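Local coordinates for uroporphyrinogen-III synthetase (Pseudomonas syringae pv. tomato, PDB 3RE1), which probably catalyses cyclisation of the linear tetrapyrrole hydroxymethylbilane to the macrocycle uroporphyrinogen III, a step in porphyrin biosynthesis, at residues Q210-G213 with D214-D218; T184-Q187 with R188-E192; L19-P22 with A23-A27. One frame throughout, in Å; residues are numbered along the deposited sequence.

How the interactions relate
Along the chain, interaction 3 comes first, interaction 2 follows far downstream, and interaction 1 comes soon after. All three belong to the part of the fold built on the five-stranded parallel sheet. Interaction 3 joins strand 16-19 to helix 23-34, interaction 2 is formed largely within helix 186-191, and interaction 1 connects helices 209-212 and 216-219. Interactions 1 and 2 have centres about 12 Å apart and touch, with Ser215 OG 3.3 Å from Leu186 CD2. Interaction 3 stands apart: its centre lies about 17 Å from that of interaction 2 and 21 Å from that of interaction 1. Two helical turns thus pack together, while the third shapes a strand-to-helix junction.

Interaction 1 of 3, residues Q210-G213 with D214-D218; sequences QLAG and DSWPD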
ATOM      1  N   GLN A 210     -11.960  10.943   7.813  1.00 62.97           N
ATOM      2  CA  GLN A 210     -13.380  10.683   7.679  1.00 67.95           C
ATOM      3  C   GLN A 210     -13.932  10.335   9.055  1.00 71.07           C
ATOM      4  O   GLN A 210     -14.617  11.147   9.670  1.00 72.77           O
ATOM      5  CB  GLN A 210     -13.594   9.516   6.731  1.00 69.25           C
ATOM      6  CG  GLN A 210     -15.019   9.296   6.312  1.00 71.42           C
ATOM      7  CD  GLN A 210     -15.149   8.061   5.420  1.00 81.35           C
ATOM      8  OE1 GLN A 210     -14.426   7.901   4.425  1.00 80.90           O
ATOM      9  NE2 GLN A 210     -16.068   7.175   5.779  1.00 82.17           N
ATOM     10  N   LEU A 211     -13.610   9.129   9.528  1.00 71.63           N
ATOM     11  CA  LEU A 211     -14.045   8.642  10.831  1.00 69.17           C
ATOM     12  C   LEU A 211     -13.771   9.660  11.910  1.00 70.09           C
ATOM     13  O   LEU A 211     -14.494   9.744  12.905  1.00 70.90           O
ATOM     14  CB  LEU A 211     -13.318   7.344  11.186  1.00 70.24           C
ATOM     15  CG  LEU A 211     -13.689   6.114  10.358  1.00 71.06           C
ATOM     16  CD1 LEU A 211     -13.036   4.908  10.995  1.00 70.04           C
ATOM     17  CD2 LEU A 211     -15.204   5.933  10.284  1.00 66.62           C
ATOM     18  N   ALA A 212     -12.716  10.441  11.717  1.00 70.17           N
ATOM     19  CA  ALA A 212     -12.366  11.428  12.702  1.00 68.59           C
ATOM     20  C   ALA A 212     -13.582  12.332  12.793  1.00 70.76           C
ATOM     21  O   ALA A 212     -13.980  12.741  13.877  1.00 74.30           O
ATOM     22  CB  ALA A 212     -11.134  12.198  12.275  1.00 66.58           C
ATOM     23  N   GLY A 213     -14.193  12.608  11.647  1.00 70.06           N
ATOM     24  CA  GLY A 213     -15.332  13.506  11.610  1.00 70.05           C
ATOM     25  C   GLY A 213     -14.965  14.835  12.230  1.00 71.86           C
ATOM     26  O   GLY A 213     -13.799  15.254  12.202  1.00 71.10           O
ATOM     27  N   ASP A 214     -15.962  15.488  12.819  1.00 71.94           N
ATOM     28  CA  ASP A 214     -15.769  16.767  13.508  1.00 69.73           C
ATOM     29  C   ASP A 214     -14.791  16.725  14.696  1.00 67.89           C
ATOM     30  O   ASP A 214     -14.510  17.758  15.316  1.00 66.24           O
ATOM     31  CB  ASP A 214     -17.122  17.301  13.968  1.00 71.26           C
ATOM     32  CG  ASP A 214     -18.180  17.199  12.886  1.00 74.47           C
ATOM     33  OD1 ASP A 214     -18.059  17.889  11.851  1.00 76.64           O
ATOM     34  OD2 ASP A 214     -19.131  16.416  13.068  1.00 77.95           O
ATOM     35  N   SER A 215     -14.265  15.545  15.004  1.00 65.58           N
ATOM     36  CA  SER A 215     -13.300  15.409  16.102  1.00 66.87           C
ATOM     37  C   SER A 215     -11.881  15.784  15.655  1.00 66.55           C
ATOM     38  O   SER A 215     -11.007  16.030  16.500  1.00 67.01           O
ATOM     39  CB  SER A 215     -13.296  13.969  16.670  1.00 67.05           C
ATOM     40  OG  SER A 215     -14.580  13.525  17.096  1.00 59.90           O
ATOM     41  N   TRP A 216     -11.669  15.817  14.332  1.00 63.05           N
ATOM     42  CA  TRP A 216     -10.351  16.048  13.734  1.00 63.15           C
ATOM     43  C   TRP A 216      -9.538  17.260  14.221  1.00 62.34           C
ATOM     44  O   TRP A 216      -8.304  17.218  14.273  1.00 58.68           O
ATOM     45  CB  TRP A 216     -10.449  16.037  12.198  1.00 63.66           C
ATOM     46  CG  TRP A 216      -9.160  16.449  11.525  1.00 61.93           C
ATOM     47  CD1 TRP A 216      -8.893  17.654  10.921  1.00 57.37           C
ATOM     48  CD2 TRP A 216      -7.951  15.684  11.444  1.00 57.83           C
ATOM     49  NE1 TRP A 216      -7.596  17.679  10.476  1.00 60.12           N
ATOM     50  CE2 TRP A 216      -6.991  16.484  10.783  1.00 61.28           C
ATOM     51  CE3 TRP A 216      -7.582  14.400  11.859  1.00 59.99           C
ATOM     52  CZ2 TRP A 216      -5.674  16.039  10.529  1.00 61.39           C
ATOM     53  CZ3 TRP A 216      -6.272  13.957  11.605  1.00 58.10           C
ATOM     54  CH2 TRP A 216      -5.341  14.776  10.941  1.00 55.02           C
ATOM     55  N   PRO A 217     -10.213  18.353  14.580  1.00 65.63           N
ATOM     56  CA  PRO A 217      -9.500  19.550  15.065  1.00 66.00           C
ATOM     57  C   PRO A 217      -8.666  19.362  16.346  1.00 66.10           C
ATOM     58  O   PRO A 217      -7.892  20.253  16.732  1.00 64.52           O
ATOM     59  CB  PRO A 217     -10.632  20.553  15.277  1.00 67.07           C
ATOM     60  CG  PRO A 217     -11.602  20.165  14.196  1.00 71.01           C
ATOM     61  CD  PRO A 217     -11.613  18.663  14.244  1.00 67.25           C
ATOM     62  N   ASP A 218      -8.844  18.229  17.016  1.00 63.49           N
ATOM     63  CA  ASP A 218      -8.063  17.944  18.213  1.00 62.70           C
ATOM     64  C   ASP A 218      -7.094  16.782  18.015  1.00 59.74           C
ATOM     65  O   ASP A 218      -5.951  16.834  18.492  1.00 57.47           O
ATOM     66  CB  ASP A 218      -8.976  17.690  19.403  1.00 67.10           C
ATOM     67  CG  ASP A 218      -9.569  18.984  19.967  1.00 69.89           C
ATOM     68  OD1 ASP A 218      -8.775  19.892  20.358  1.00 53.81           O
ATOM     69  OD2 ASP A 218     -10.826  19.069  20.022  1.00 70.68           O
TER
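Ala212 and Trp216 meet across a tight turn that links helix 209-212 to helix 216-219. Trp216 CB lies 3.9 Å from Ala212 CB and 3.4 Å from Gly213 O, so the methylene faces both the Ala212 methyl and the Gly213 carbonyl oxygen on the side of the turn. CG is anti to the backbone N (chi1 172°), which carries the indole away from the turn. Of the ring atoms, CE3 still comes within 4.2 Å of Ala212 CB, in an oblique approach. On the other rim of the indole, NE1 is hydrogen-bonded to Ala238 O, a partner at the end of helix 229-238, which should help to fix the ring's rotation.

The backbone evidence for the turn is two successive bonds of three-residue span, as in a 3-10 helix. Ser215 N donates to Ala212 O at 3.0 Å, and Trp216 N donates to Gly213 O at 3.1 Å. The second is the straighter, with an N-H...O angle of 169°. In both, the donor stands above the carbonyl plane. Gly213 leaves helical geometry with a positive phi of 55°, and the chain changes direction there.

The chemistry is therefore divided: main-chain polar bonds define the turn, a small apolar contact packs against it, and the one polar atom of the indole is satisfied by a carbonyl from elsewhere in the fold.

Interaction 2 of 3, residues T184-Q187 with R188-E192; sequences TLLQ and RVEVE
Glu190 N donates to Leu186 O at 3.0 Å, and Val189 N to Leu185 O at 3.1 Å; these are i to i+4 bonds that run along the short alpha-helix 186-191. A third, from Val191 N to Gln187 O, spans 3.2 Å. The carbonyls are met differently: the donor is tilted just 15° from the plane of the Leu186 carbonyl but stands 37° out of that of Gln187. Leu185 O also receives a weak bond from Arg188 N, so two successive amides converge on one oxygen.

Beyond the backbone, each acceptor is flanked by carbon from the residue that donates to it. Glu190 CG, turned beside its own backbone N (chi1 -69°), comes 3.3 Å from Leu186 O, and Val191 CG2 lies equally close to Gln187 O. Arg188 instead sends its guanidinium away from this turn, where NE is hydrogen-bonded to Ser41 OG of strand 39-42, tying the helix to the edge strand of the parallel sheet.

Packing completes the contact on the buried side. Leu185 and Leu186 both reach Leu219 of helix 216-219, Leu185 and Arg188 touch Leu43, and Val189 packs on Tyr269, the C-terminal residue. The valine's branches divide the work: CG1 is anti to the backbone N, whereas CG2 turns back toward the preceding turn and stands 4.3 Å from Leu185 CD1.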
ATOM      1  N   THR A 184     -16.308   5.921  16.849  1.00 67.61           N
ATOM      2  CA  THR A 184     -15.453   4.907  17.497  1.00 65.73           C
ATOM      3  C   THR A 184     -13.963   5.211  17.378  1.00 64.75           C
ATOM      4  O   THR A 184     -13.141   4.513  17.973  1.00 63.23           O
ATOM      5  CB  THR A 184     -15.705   3.451  16.987  1.00 65.22           C
ATOM      6  OG1 THR A 184     -15.690   3.422  15.557  1.00 64.81           O
ATOM      7  CG2 THR A 184     -17.033   2.919  17.491  1.00 65.49           C
ATOM      8  N   LEU A 185     -13.621   6.253  16.615  1.00 62.54           N
ATOM      9  CA  LEU A 185     -12.223   6.655  16.429  1.00 58.34           C
ATOM     10  C   LEU A 185     -11.752   7.507  17.602  1.00 54.98           C
ATOM     11  O   LEU A 185     -10.705   7.246  18.183  1.00 50.94           O
ATOM     12  CB  LEU A 185     -12.040   7.420  15.106  1.00 57.22           C
ATOM     13  CG  LEU A 185     -10.612   7.785  14.647  1.00 55.20           C
ATOM     14  CD1 LEU A 185     -10.110   9.042  15.286  1.00 53.38           C
ATOM     15  CD2 LEU A 185      -9.627   6.644  14.893  1.00 54.83           C
ATOM     16  N   LEU A 186     -12.533   8.523  17.940  1.00 53.60           N
ATOM     17  CA  LEU A 186     -12.222   9.360  19.077  1.00 57.66           C
ATOM     18  C   LEU A 186     -12.289   8.551  20.385  1.00 59.67           C
ATOM     19  O   LEU A 186     -11.377   8.617  21.221  1.00 60.94           O
ATOM     20  CB  LEU A 186     -13.182  10.557  19.135  1.00 56.04           C
ATOM     21  CG  LEU A 186     -12.948  11.592  20.257  1.00 51.28           C
ATOM     22  CD1 LEU A 186     -11.532  12.202  20.230  1.00 42.90           C
ATOM     23  CD2 LEU A 186     -14.018  12.692  20.217  1.00 47.90           C
ATOM     24  N   GLN A 187     -13.357   7.775  20.559  1.00 59.85           N
ATOM     25  CA  GLN A 187     -13.527   7.042  21.808  1.00 61.75           C
ATOM     26  C   GLN A 187     -12.461   5.966  21.902  1.00 61.03           C
ATOM     27  O   GLN A 187     -12.117   5.504  22.998  1.00 60.14           O
ATOM     28  CB  GLN A 187     -14.935   6.432  21.926  1.00 60.77           C
ATOM     29  CG  GLN A 187     -15.076   5.109  21.225  1.00 69.45           C
ATOM     30  CD  GLN A 187     -16.436   4.487  21.432  1.00 77.14           C
ATOM     31  OE1 GLN A 187     -17.456   5.005  20.941  1.00 72.51           O
ATOM     32  NE2 GLN A 187     -16.467   3.356  22.157  1.00 75.39           N
ATOM     33  N   ARG A 188     -11.933   5.570  20.749  1.00 57.56           N
ATOM     34  CA  ARG A 188     -10.895   4.560  20.740  1.00 53.57           C
ATOM     35  C   ARG A 188      -9.571   5.157  21.177  1.00 50.57           C
ATOM     36  O   ARG A 188      -8.792   4.518  21.868  1.00 51.11           O
ATOM     37  CB  ARG A 188     -10.763   3.946  19.363  1.00 56.14           C
ATOM     38  CG  ARG A 188      -9.729   2.853  19.285  1.00 53.59           C
ATOM     39  CD  ARG A 188     -10.071   1.709  20.204  1.00 49.21           C
ATOM     40  NE  ARG A 188      -9.436   0.485  19.718  1.00 58.99           N
ATOM     41  CZ  ARG A 188      -9.920  -0.286  18.740  1.00 57.89           C
ATOM     42  NH1 ARG A 188     -11.067   0.007  18.142  1.00 55.47           N
ATOM     43  NH2 ARG A 188      -9.260  -1.368  18.369  1.00 60.21           N
ATOM     44  N   VAL A 189      -9.334   6.395  20.786  1.00 44.92           N
ATOM     45  CA  VAL A 189      -8.100   7.086  21.138  1.00 45.87           C
ATOM     46  C   VAL A 189      -8.093   7.475  22.614  1.00 46.07           C
ATOM     47  O   VAL A 189      -7.031   7.520  23.241  1.00 42.66           O
ATOM     48  CB  VAL A 189      -7.884   8.359  20.254  1.00 46.80           C
ATOM     49  CG1 VAL A 189      -6.575   9.068  20.617  1.00 47.42           C
ATOM     50  CG2 VAL A 189      -7.850   7.974  18.802  1.00 48.02           C
ATOM     51  N   GLU A 190      -9.280   7.746  23.158  1.00 49.54           N
ATOM     52  CA  GLU A 190      -9.442   8.172  24.557  1.00 54.27           C
ATOM     53  C   GLU A 190      -9.319   7.044  25.564  1.00 53.73           C
ATOM     54  O   GLU A 190      -8.394   7.026  26.365  1.00 56.22           O
ATOM     55  CB  GLU A 190     -10.788   8.900  24.749  1.00 57.06           C
ATOM     56  CG  GLU A 190     -10.836  10.254  24.058  1.00 53.59           C
ATOM     57  CD  GLU A 190      -9.574  11.062  24.343  1.00 56.31           C
ATOM     58  OE1 GLU A 190      -9.440  11.580  25.478  1.00 56.05           O
ATOM     59  OE2 GLU A 190      -8.713  11.171  23.441  1.00 48.96           O
ATOM     60  N   VAL A 191     -10.252   6.099  25.503  1.00 55.11           N
ATOM     61  CA  VAL A 191     -10.245   4.904  26.352  1.00 52.42           C
ATOM     62  C   VAL A 191      -8.937   4.113  26.282  1.00 53.26           C
ATOM     63  O   VAL A 191      -8.540   3.495  27.278  1.00 55.83           O
ATOM     64  CB  VAL A 191     -11.405   3.944  25.979  1.00 51.31           C
ATOM     65  CG1 VAL A 191     -11.385   2.700  26.857  1.00 49.03           C
ATOM     66  CG2 VAL A 191     -12.746   4.670  26.088  1.00 54.71           C
ATOM     67  N   GLU A 192      -8.280   4.101  25.124  1.00 50.03           N
ATOM     68  CA  GLU A 192      -7.019   3.369  25.003  1.00 50.79           C
ATOM     69  C   GLU A 192      -5.805   4.247  25.300  1.00 51.59           C
ATOM     70  O   GLU A 192      -4.672   3.754  25.374  1.00 47.20           O
ATOM     71  CB  GLU A 192      -6.868   2.734  23.630  1.00 51.17           C
ATOM     72  CG  GLU A 192      -7.785   1.587  23.402  1.00 57.18           C
ATOM     73  CD  GLU A 192      -7.745   0.586  24.552  1.00 64.33           C
ATOM     74  OE1 GLU A 192      -6.648   0.097  24.900  1.00 71.60           O
ATOM     75  OE2 GLU A 192      -8.815   0.280  25.112  1.00 64.63           O
TER

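Interaction 3 of 3, residues L19-P22 with A23-A27; sequences LTRP and AEESA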
ATOM      1  N   LEU A  19      -3.263   2.021  15.086  1.00 43.80           N
ATOM      2  CA  LEU A  19      -2.885   1.408  13.820  1.00 36.59           C
ATOM      3  C   LEU A  19      -4.141   1.344  13.032  1.00 40.78           C
ATOM      4  O   LEU A  19      -5.185   0.957  13.556  1.00 38.12           O
ATOM      5  CB  LEU A  19      -2.327   0.013  14.011  1.00 37.18           C
ATOM      6  CG  LEU A  19      -1.117  -0.127  14.941  1.00 36.26           C
ATOM      7  CD1 LEU A  19      -0.662  -1.598  15.009  1.00 44.24           C
ATOM      8  CD2 LEU A  19      -0.007   0.713  14.467  1.00 29.47           C
ATOM      9  N   THR A  20      -4.041   1.751  11.764  1.00 43.46           N
ATOM     10  CA  THR A  20      -5.208   1.822  10.892  1.00 43.16           C
ATOM     11  C   THR A  20      -5.250   0.898   9.667  1.00 42.97           C
ATOM     12  O   THR A  20      -6.270   0.833   8.963  1.00 40.06           O
ATOM     13  CB  THR A  20      -5.418   3.246  10.416  1.00 46.91           C
ATOM     14  OG1 THR A  20      -4.312   3.620   9.590  1.00 45.35           O
ATOM     15  CG2 THR A  20      -5.540   4.203  11.630  1.00 37.50           C
ATOM     16  N   ARG A  21      -4.173   0.156   9.427  1.00 39.33           N
ATOM     17  CA  ARG A  21      -4.148  -0.748   8.284  1.00 45.34           C
ATOM     18  C   ARG A  21      -5.063  -1.995   8.434  1.00 48.53           C
ATOM     19  O   ARG A  21      -5.755  -2.153   9.439  1.00 47.21           O
ATOM     20  CB  ARG A  21      -2.698  -1.127   8.007  1.00 43.00           C
ATOM     21  CG  ARG A  21      -2.108  -2.126   8.939  1.00 41.22           C
ATOM     22  CD  ARG A  21      -0.627  -2.122   8.741  1.00 36.48           C
ATOM     23  NE  ARG A  21      -0.112  -0.866   9.243  1.00 44.88           N
ATOM     24  CZ  ARG A  21       1.064  -0.337   8.926  1.00 40.49           C
ATOM     25  NH1 ARG A  21       1.879  -0.958   8.093  1.00 33.69           N
ATOM     26  NH2 ARG A  21       1.412   0.828   9.453  1.00 37.08           N
ATOM     27  N   PRO A  22      -5.086  -2.880   7.419  1.00 51.10           N
ATOM     28  CA  PRO A  22      -5.899  -4.122   7.425  1.00 50.76           C
ATOM     29  C   PRO A  22      -5.698  -4.993   8.648  1.00 46.28           C
ATOM     30  O   PRO A  22      -4.619  -5.010   9.248  1.00 46.31           O
ATOM     31  CB  PRO A  22      -5.422  -4.874   6.173  1.00 52.14           C
ATOM     32  CG  PRO A  22      -5.042  -3.771   5.243  1.00 55.63           C
ATOM     33  CD  PRO A  22      -4.381  -2.711   6.131  1.00 50.07           C
ATOM     34  N   ALA A  23      -6.745  -5.733   8.976  1.00 48.81           N
ATOM     35  CA  ALA A  23      -6.782  -6.641  10.125  1.00 53.32           C
ATOM     36  C   ALA A  23      -5.532  -7.484  10.358  1.00 52.56           C
ATOM     37  O   ALA A  23      -4.907  -7.388  11.423  1.00 52.94           O
ATOM     38  CB  ALA A  23      -8.014  -7.548  10.035  1.00 52.19           C
ATOM     39  N   GLU A  24      -5.177  -8.318   9.384  1.00 54.90           N
ATOM     40  CA  GLU A  24      -4.015  -9.190   9.545  1.00 58.29           C
ATOM     41  C   GLU A  24      -2.734  -8.400   9.565  1.00 56.16           C
ATOM     42  O   GLU A  24      -1.831  -8.708  10.333  1.00 52.42           O
ATOM     43  CB  GLU A  24      -3.951 -10.269   8.452  1.00 60.10           C
ATOM     44  CG  GLU A  24      -4.975 -11.408   8.620  1.00 65.81           C
ATOM     45  CD  GLU A  24      -4.969 -12.025  10.039  1.00 71.74           C
ATOM     46  OE1 GLU A  24      -3.889 -12.451  10.503  1.00 76.15           O
ATOM     47  OE2 GLU A  24      -6.036 -12.090  10.691  1.00 65.05           O
ATOM     48  N   GLU A  25      -2.680  -7.366   8.732  1.00 54.92           N
ATOM     49  CA  GLU A  25      -1.496  -6.539   8.624  1.00 56.06           C
ATOM     50  C   GLU A  25      -1.101  -5.892   9.939  1.00 54.31           C
ATOM     51  O   GLU A  25       0.067  -5.970  10.332  1.00 48.55           O
ATOM     52  CB  GLU A  25      -1.690  -5.465   7.570  1.00 62.26           C
ATOM     53  CG  GLU A  25      -1.264  -5.875   6.171  1.00 64.52           C
ATOM     54  CD  GLU A  25      -0.981  -4.664   5.292  1.00 71.71           C
ATOM     55  OE1 GLU A  25      -1.935  -3.910   4.974  1.00 68.16           O
ATOM     56  OE2 GLU A  25       0.205  -4.456   4.939  1.00 72.56           O
ATOM     57  N   SER A  26      -2.055  -5.255  10.619  1.00 53.64           N
ATOM     58  CA  SER A  26      -1.735  -4.604  11.902  1.00 57.24           C
ATOM     59  C   SER A  26      -1.547  -5.658  12.969  1.00 58.89           C
ATOM     60  O   SER A  26      -0.662  -5.536  13.806  1.00 62.30           O
ATOM     61  CB  SER A  26      -2.794  -3.568  12.354  1.00 53.78           C
ATOM     62  OG  SER A  26      -4.099  -4.123  12.457  1.00 51.50           O
ATOM     63  N   ALA A  27      -2.366  -6.706  12.926  1.00 57.98           N
ATOM     64  CA  ALA A  27      -2.255  -7.775  13.911  1.00 57.20           C
ATOM     65  C   ALA A  27      -0.791  -8.227  14.008  1.00 59.02           C
ATOM     66  O   ALA A  27      -0.296  -8.476  15.106  1.00 62.66           O
ATOM     67  CB  ALA A  27      -3.156  -8.913  13.550  1.00 50.15           C
TER
HETATM   68  O   HOH W   1      -5.450  -1.652  12.212  1.00 47.43           O
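Pro22 occupies the N-cap position of helix 23-34, where the strand-to-helix loop of a beta-alpha-beta crossover between strands 16-19 and 39-42 turns into the helix, and its carbonyl meets Ser26. Ser26 N donates to Pro22 O at 2.9 Å, nearly in line with the C=O bond (C=O...N 176°), an axial approach that closes the first helical turn.

The tight part lies on the inner side. Leu19 CD1 packs 3.9 Å from Ser26 CB. Arg21 CG, between the backbone N and carbonyl carbon (chi1 76°), is turned against the helix and rests 3.6 Å from Glu25 CB. The rest of the arginine crosses Glu25 at about a right angle, and its NH1 is hydrogen-bonded to Ala249 O. Any attraction to the Glu25 carboxylate is probably weak, since Arg21 NH1 and Glu25 OE2 are 5.0 Å apart and form no salt bridge.

The outer side is more exposed. Ala23 points away from the loop and is its loose part. Glu25, though exposed, starts toward the loop, and its extended side chain runs alongside the proline ring, bringing OE1 as close as 3.0 Å to Pro22 CD.

A water links the loop carbonyls to the helix. It donates to Arg21 O and, weakly, to Leu19 O, while its third partner is Ser26 OG, 2.8 Å from the water oxygen.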